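Local coordinates for DUF3120 domain-containing protein (Bordetella pertussis, PDB 6RGN), which probably binds membranes containing the phosphoinositide PIP2, as the N-terminal targeting domain of a type III secretion effector, at residues Q97-L102 and T129-Y134; H108-A111 and E116-K119. All blocks are in the same frame, centred on the assembly; numbering follows the deposited sequence.

Overall arrangement
This N-terminal domain is all helical, and both contacts draw on helix 96-112. Near its start, in contact 1, it packs against helix 124-140, which returns almost antiparallel; near its end, in contact 2, it meets the short helix 114-120. Along the chain contact 2 is nested within the excursion that contact 1 closes, since helix 114-120 is followed by helix 124-140. Their centres lie 18 Å apart and their nearest atoms about 7 Å, without touching. Contact 1 is buried and wholly apolar across its segments, whereas contact 2 is partly buried and borders bound sulfates. The sulfates beside contact 2 may hint at where lipid headgroups bind, but do not establish it.

Contact 1: residues Q97-L102 and T129-Y134; sequences QQLRDL and TAIDAY
Two long antiparallel helices of the membrane-targeting helical bundle meet here, their short segments 10.5 Å apart between axes and inclined at 159° between chain directions. Leu99 and Ile131 face each other, and their side chains run past one another in opposite senses. The CD1 methyl of Leu99 rests on CG2 of Ile131 at 3.8 Å and lies equally near CG1. Its other methyl, CD2, reaches the second helix's backbone, 3.6 Å from Ile131 O, and touches Tyr134 CB at 3.6 Å. With its CG trans to the backbone N (chi1 -173°), Leu99 spreads both methyls over this surface. One turn on, Leu102 meets the tip of Ile131: Leu102 CG stands 3.9 Å from Ile131 CD1. The beta-branched isoleucine suits the middle position, because CG2 serves Leu99 while the extended CG1-CD1 arm (chi2 175°) serves Leu102. No hydrogen bond joins the segments, so shape and apolar burial make the contact. Of its side chain, Tyr134 brings CB to Leu99; the ring leads away, and its hydroxyl hydrogen-bonds to Met52 O. Helix 76-90 adds a third wall, with Phe88 against Leu99 and Val85 against Leu102, while Leu138 of helix 124-140 extends the apolar patch around Leu99.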
loop_
_atom_site.group_PDB
_atom_site.type_symbol
_atom_site.label_atom_id
_atom_site.label_comp_id
_atom_site.label_asym_id
_atom_site.label_seq_id
_atom_site.Cartn_x
_atom_site.Cartn_y
_atom_site.Cartn_z
ATOM N N GLN A 97 -7.201 6.337 -10.253
ATOM C CA GLN A 97 -5.976 6.068 -11.054
ATOM C C GLN A 97 -4.800 5.809 -10.107
ATOM O O GLN A 97 -4.062 4.841 -10.294
ATOM C CB GLN A 97 -5.637 7.215 -12.004
ATOM C CG GLN A 97 -4.660 6.795 -13.104
ATOM C CD GLN A 97 -5.316 6.015 -14.230
ATOM O OE1 GLN A 97 -5.793 4.897 -14.064
ATOM N NE2 GLN A 97 -5.304 6.570 -15.437
ATOM N N GLN A 98 -4.638 6.630 -9.082
ATOM C CA GLN A 98 -3.561 6.422 -8.072
ATOM C C GLN A 98 -3.777 5.089 -7.328
ATOM O O GLN A 98 -2.800 4.398 -6.945
ATOM C CB GLN A 98 -3.569 7.697 -7.236
ATOM C CG GLN A 98 -2.216 8.086 -6.680
ATOM C CD GLN A 98 -1.109 8.260 -7.693
ATOM O OE1 GLN A 98 -1.139 9.182 -8.494
ATOM N NE2 GLN A 98 -0.114 7.382 -7.654
ATOM N N LEU A 99 -5.023 4.724 -7.057
ATOM C CA LEU A 99 -5.326 3.518 -6.250
ATOM C C LEU A 99 -4.928 2.301 -7.073
ATOM O O LEU A 99 -4.334 1.341 -6.498
ATOM C CB LEU A 99 -6.827 3.523 -5.936
ATOM C CG LEU A 99 -7.296 2.445 -4.969
ATOM C CD1 LEU A 99 -6.417 2.297 -3.762
ATOM C CD2 LEU A 99 -8.727 2.703 -4.532
ATOM N N ARG A 100 -5.282 2.319 -8.358
ATOM C CA ARG A 100 -4.850 1.308 -9.355
ATOM C C ARG A 100 -3.320 1.188 -9.350
ATOM O O ARG A 100 -2.820 0.053 -9.265
ATOM C CB ARG A 100 -5.426 1.634 -10.729
ATOM C CG ARG A 100 -6.901 1.262 -10.808
ATOM C CD ARG A 100 -7.557 1.426 -12.165
ATOM N NE ARG A 100 -8.961 1.006 -12.133
ATOM C CZ ARG A 100 -9.783 1.223 -13.140
ATOM N NH1 ARG A 100 -9.306 1.726 -14.267
ATOM N NH2 ARG A 100 -11.040 0.813 -13.091
ATOM N N ASP A 101 -2.611 2.298 -9.353
ATOM C CA ASP A 101 -1.135 2.274 -9.420
ATOM C C ASP A 101 -0.609 1.550 -8.192
ATOM O O ASP A 101 0.407 0.811 -8.331
ATOM C CB ASP A 101 -0.509 3.661 -9.428
ATOM C CG ASP A 101 -0.879 4.523 -10.607
ATOM O OD1 ASP A 101 -1.253 3.966 -11.654
ATOM O OD2 ASP A 101 -0.748 5.814 -10.469
ATOM N N LEU A 102 -1.191 1.855 -7.013
ATOM C CA LEU A 102 -0.781 1.183 -5.769
ATOM C C LEU A 102 -0.981 -0.337 -5.883
ATOM O O LEU A 102 -0.106 -1.129 -5.469
ATOM C CB LEU A 102 -1.581 1.743 -4.596
ATOM C CG LEU A 102 -1.389 0.954 -3.325
ATOM C CD1 LEU A 102 0.099 0.865 -2.999
ATOM C CD2 LEU A 102 -2.177 1.616 -2.182
ATOM N N THR A 129 -7.292 -5.413 0.852
ATOM C CA THR A 129 -8.704 -5.391 1.265
ATOM C C THR A 129 -9.099 -3.902 1.326
ATOM O O THR A 129 -10.189 -3.560 0.873
ATOM C CB THR A 129 -8.925 -6.198 2.562
ATOM O OG1 THR A 129 -8.647 -7.590 2.371
ATOM C CG2 THR A 129 -10.306 -6.004 3.129
ATOM N N ALA A 130 -8.206 -2.998 1.800
ATOM C CA ALA A 130 -8.555 -1.557 1.923
ATOM C C ALA A 130 -8.724 -0.943 0.534
ATOM O O ALA A 130 -9.708 -0.140 0.339
ATOM C CB ALA A 130 -7.572 -0.750 2.731
ATOM N N ILE A 131 -7.767 -1.220 -0.350
ATOM C CA ILE A 131 -7.829 -0.862 -1.787
ATOM C C ILE A 131 -9.216 -1.207 -2.375
ATOM O O ILE A 131 -9.823 -0.337 -3.007
ATOM C CB ILE A 131 -6.678 -1.530 -2.547
ATOM C CG1 ILE A 131 -5.318 -0.965 -2.107
ATOM C CG2 ILE A 131 -6.862 -1.420 -4.051
ATOM C CD1 ILE A 131 -4.156 -1.673 -2.734
ATOM N N ASP A 132 -9.715 -2.438 -2.211
ATOM C CA ASP A 132 -11.000 -2.892 -2.789
ATOM C C ASP A 132 -12.147 -2.044 -2.220
ATOM O O ASP A 132 -13.080 -1.707 -2.972
ATOM C CB ASP A 132 -11.279 -4.361 -2.469
ATOM C CG ASP A 132 -10.464 -5.293 -3.370
ATOM O OD1 ASP A 132 -10.072 -4.828 -4.459
ATOM O OD2 ASP A 132 -10.236 -6.463 -2.965
ATOM N N ALA A 133 -12.075 -1.700 -0.934
ATOM C CA ALA A 133 -13.144 -0.934 -0.252
ATOM C C ALA A 133 -13.178 0.509 -0.805
ATOM O O ALA A 133 -14.264 1.092 -0.966
ATOM C CB ALA A 133 -12.891 -0.929 1.251
ATOM N N TYR A 134 -12.018 1.131 -0.947
ATOM C CA TYR A 134 -11.936 2.478 -1.565
ATOM C C TYR A 134 -12.280 2.384 -3.041
ATOM O O TYR A 134 -12.960 3.281 -3.524
ATOM C CB TYR A 134 -10.557 3.124 -1.423
ATOM C CG TYR A 134 -10.374 3.705 -0.063
ATOM C CD1 TYR A 134 -10.858 4.957 0.262
ATOM C CD2 TYR A 134 -9.620 3.018 0.863
ATOM C CE1 TYR A 134 -10.642 5.493 1.527
ATOM C CE2 TYR A 134 -9.471 3.503 2.141
ATOM C CZ TYR A 134 -9.932 4.751 2.461
ATOM O OH TYR A 134 -9.649 5.209 3.721
#

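Contact 2: residues H108-A111 and E116-K119; sequences HWEA and EFAK. With SO4 (sulfate ion), chain E; SO4 (sulfate ion), chain B; SO4 (sulfate ion), chain D.
Phe117 turns its edge to the indole face of Trp109 in a T-shaped stack, the two six-membered rings 4.9 Å apart between centroids with planes at 67°. Its CD2 comes closest, 3.6 Å from Trp109 CE3. One face of the phenyl ring carries the Glu110 chain: CG sits 3.8 Å from the ring centroid, nearly on the normal, a CH-pi contact. The extended glutamate continues across this face, its carboxylate nearly parallel with the ring. At the indole edge, Trp109 NE1 donates to Glu116 OE1 over 2.7 Å; the bond is bent to 142° and reaches the anti side of the carboxylate, out of its plane. Phe117 CG lies opposite the backbone N (chi1 -176°), which carries the phenyl between Trp109 and Glu110. Further out, Ser75 shares Glu116 OE1, Arg128 forms a salt bridge with Glu110 OE1, and Val124 touches both rings. Glu116 N holds one sulfate, while Lys119 NZ bonds to O3 of the chain B sulfate (2.6 Å) and O2 of the chain E sulfate (2.7 Å). Aromatic packing thus joins the helices beside sulfates, probably from the crystallisation liquor, that may mimic lipid phosphates.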
loop_
_atom_site.group_PDB
_atom_site.type_symbol
_atom_site.label_atom_id
_atom_site.label_comp_id
_atom_site.label_asym_id
_atom_site.label_seq_id
_atom_site.Cartn_x
_atom_site.Cartn_y
_atom_site.Cartn_z
ATOM N N HIS A 108 3.913 -5.867 -8.504
ATOM C CA HIS A 108 5.330 -5.783 -8.938
ATOM C C HIS A 108 6.262 -6.167 -7.779
ATOM O O HIS A 108 7.277 -6.835 -8.040
ATOM C CB HIS A 108 5.666 -4.414 -9.487
ATOM C CG HIS A 108 7.126 -4.288 -9.804
ATOM N ND1 HIS A 108 7.715 -5.012 -10.833
ATOM C CD2 HIS A 108 8.112 -3.505 -9.289
ATOM C CE1 HIS A 108 9.016 -4.748 -10.887
ATOM N NE2 HIS A 108 9.279 -3.823 -9.978
ATOM N N TRP A 109 5.987 -5.679 -6.575
ATOM C CA TRP A 109 6.826 -5.981 -5.385
ATOM C C TRP A 109 6.790 -7.494 -5.101
ATOM O O TRP A 109 7.863 -8.087 -4.862
ATOM C CB TRP A 109 6.366 -5.129 -4.203
ATOM C CG TRP A 109 7.165 -5.320 -2.951
ATOM C CD1 TRP A 109 8.491 -5.627 -2.856
ATOM C CD2 TRP A 109 6.637 -5.370 -1.623
ATOM N NE1 TRP A 109 8.851 -5.806 -1.556
ATOM C CE2 TRP A 109 7.723 -5.688 -0.770
ATOM C CE3 TRP A 109 5.371 -5.140 -1.072
ATOM C CZ2 TRP A 109 7.567 -5.759 0.606
ATOM C CZ3 TRP A 109 5.226 -5.216 0.286
ATOM C CH2 TRP A 109 6.311 -5.518 1.119
ATOM N N GLU A 110 5.577 -8.079 -5.080
ATOM C CA GLU A 110 5.398 -9.522 -4.825
ATOM C C GLU A 110 6.103 -10.343 -5.895
ATOM O O GLU A 110 6.694 -11.335 -5.509
ATOM C CB GLU A 110 3.932 -9.886 -4.705
ATOM C CG GLU A 110 3.664 -11.325 -4.239
ATOM C CD GLU A 110 2.152 -11.548 -4.065
ATOM O OE1 GLU A 110 1.365 -10.603 -4.397
ATOM O OE2 GLU A 110 1.760 -12.625 -3.550
ATOM N N ALA A 111 6.022 -9.956 -7.162
ATOM C CA ALA A 111 6.678 -10.692 -8.258
ATOM C C ALA A 111 8.196 -10.572 -8.138
ATOM O O ALA A 111 8.847 -11.551 -8.498
ATOM C CB ALA A 111 6.217 -10.161 -9.582
ATOM N N GLU A 116 11.932 -10.277 0.305
ATOM C CA GLU A 116 11.537 -9.020 1.017
ATOM C C GLU A 116 10.026 -9.000 1.240
ATOM O O GLU A 116 9.593 -8.596 2.353
ATOM C CB GLU A 116 11.915 -7.791 0.188
ATOM C CG GLU A 116 11.839 -6.444 0.896
ATOM C CD GLU A 116 12.152 -5.298 -0.081
ATOM O OE1 GLU A 116 11.467 -5.228 -1.120
ATOM O OE2 GLU A 116 13.013 -4.438 0.215
ATOM N N PHE A 117 9.274 -9.413 0.217
ATOM C CA PHE A 117 7.788 -9.505 0.290
ATOM C C PHE A 117 7.346 -10.439 1.433
ATOM O O PHE A 117 6.466 -10.120 2.277
ATOM C CB PHE A 117 7.260 -9.874 -1.084
ATOM C CG PHE A 117 5.756 -9.863 -1.028
ATOM C CD1 PHE A 117 5.056 -10.978 -0.552
ATOM C CD2 PHE A 117 5.067 -8.690 -1.272
ATOM C CE1 PHE A 117 3.672 -10.946 -0.475
ATOM C CE2 PHE A 117 3.674 -8.675 -1.224
ATOM C CZ PHE A 117 2.999 -9.765 -0.740
ATOM N N ALA A 118 7.935 -11.646 1.469
ATOM C CA ALA A 118 7.585 -12.684 2.450
ATOM C C ALA A 118 7.956 -12.140 3.831
ATOM O O ALA A 118 7.267 -12.411 4.836
ATOM C CB ALA A 118 8.298 -13.980 2.170
ATOM N N LYS A 119 9.048 -11.376 3.891
ATOM C CA LYS A 119 9.517 -10.904 5.204
ATOM C C LYS A 119 8.725 -9.693 5.674
ATOM O O LYS A 119 8.339 -9.694 6.854
ATOM C CB LYS A 119 10.993 -10.585 5.063
ATOM C CG LYS A 119 11.668 -10.093 6.312
ATOM C CD LYS A 119 13.172 -10.042 6.064
ATOM C CE LYS A 119 13.929 -9.146 6.988
ATOM N NZ LYS A 119 13.481 -7.765 6.739
HETATM S S SO4 E . 14.815 -7.447 3.634
HETATM O O1 SO4 E . 15.434 -6.220 3.169
HETATM O O2 SO4 E . 13.517 -7.206 4.093
HETATM O O3 SO4 E . 14.774 -8.366 2.550
HETATM O O4 SO4 E . 15.616 -7.980 4.710
HETATM S S SO4 B . 13.865 -6.472 10.014
HETATM O O1 SO4 B . 14.611 -5.663 10.953
HETATM O O2 SO4 B . 12.443 -6.250 10.217
HETATM O O3 SO4 B . 14.207 -6.092 8.661
HETATM O O4 SO4 B . 14.193 -7.884 10.216
HETATM S S SO4 D . 14.462 -11.064 -3.162
HETATM O O1 SO4 D . 15.827 -10.873 -2.710
HETATM O O2 SO4 D . 13.661 -10.133 -2.359
HETATM O O3 SO4 D . 14.381 -10.724 -4.542
HETATM O O4 SO4 D . 14.081 -12.379 -2.990
#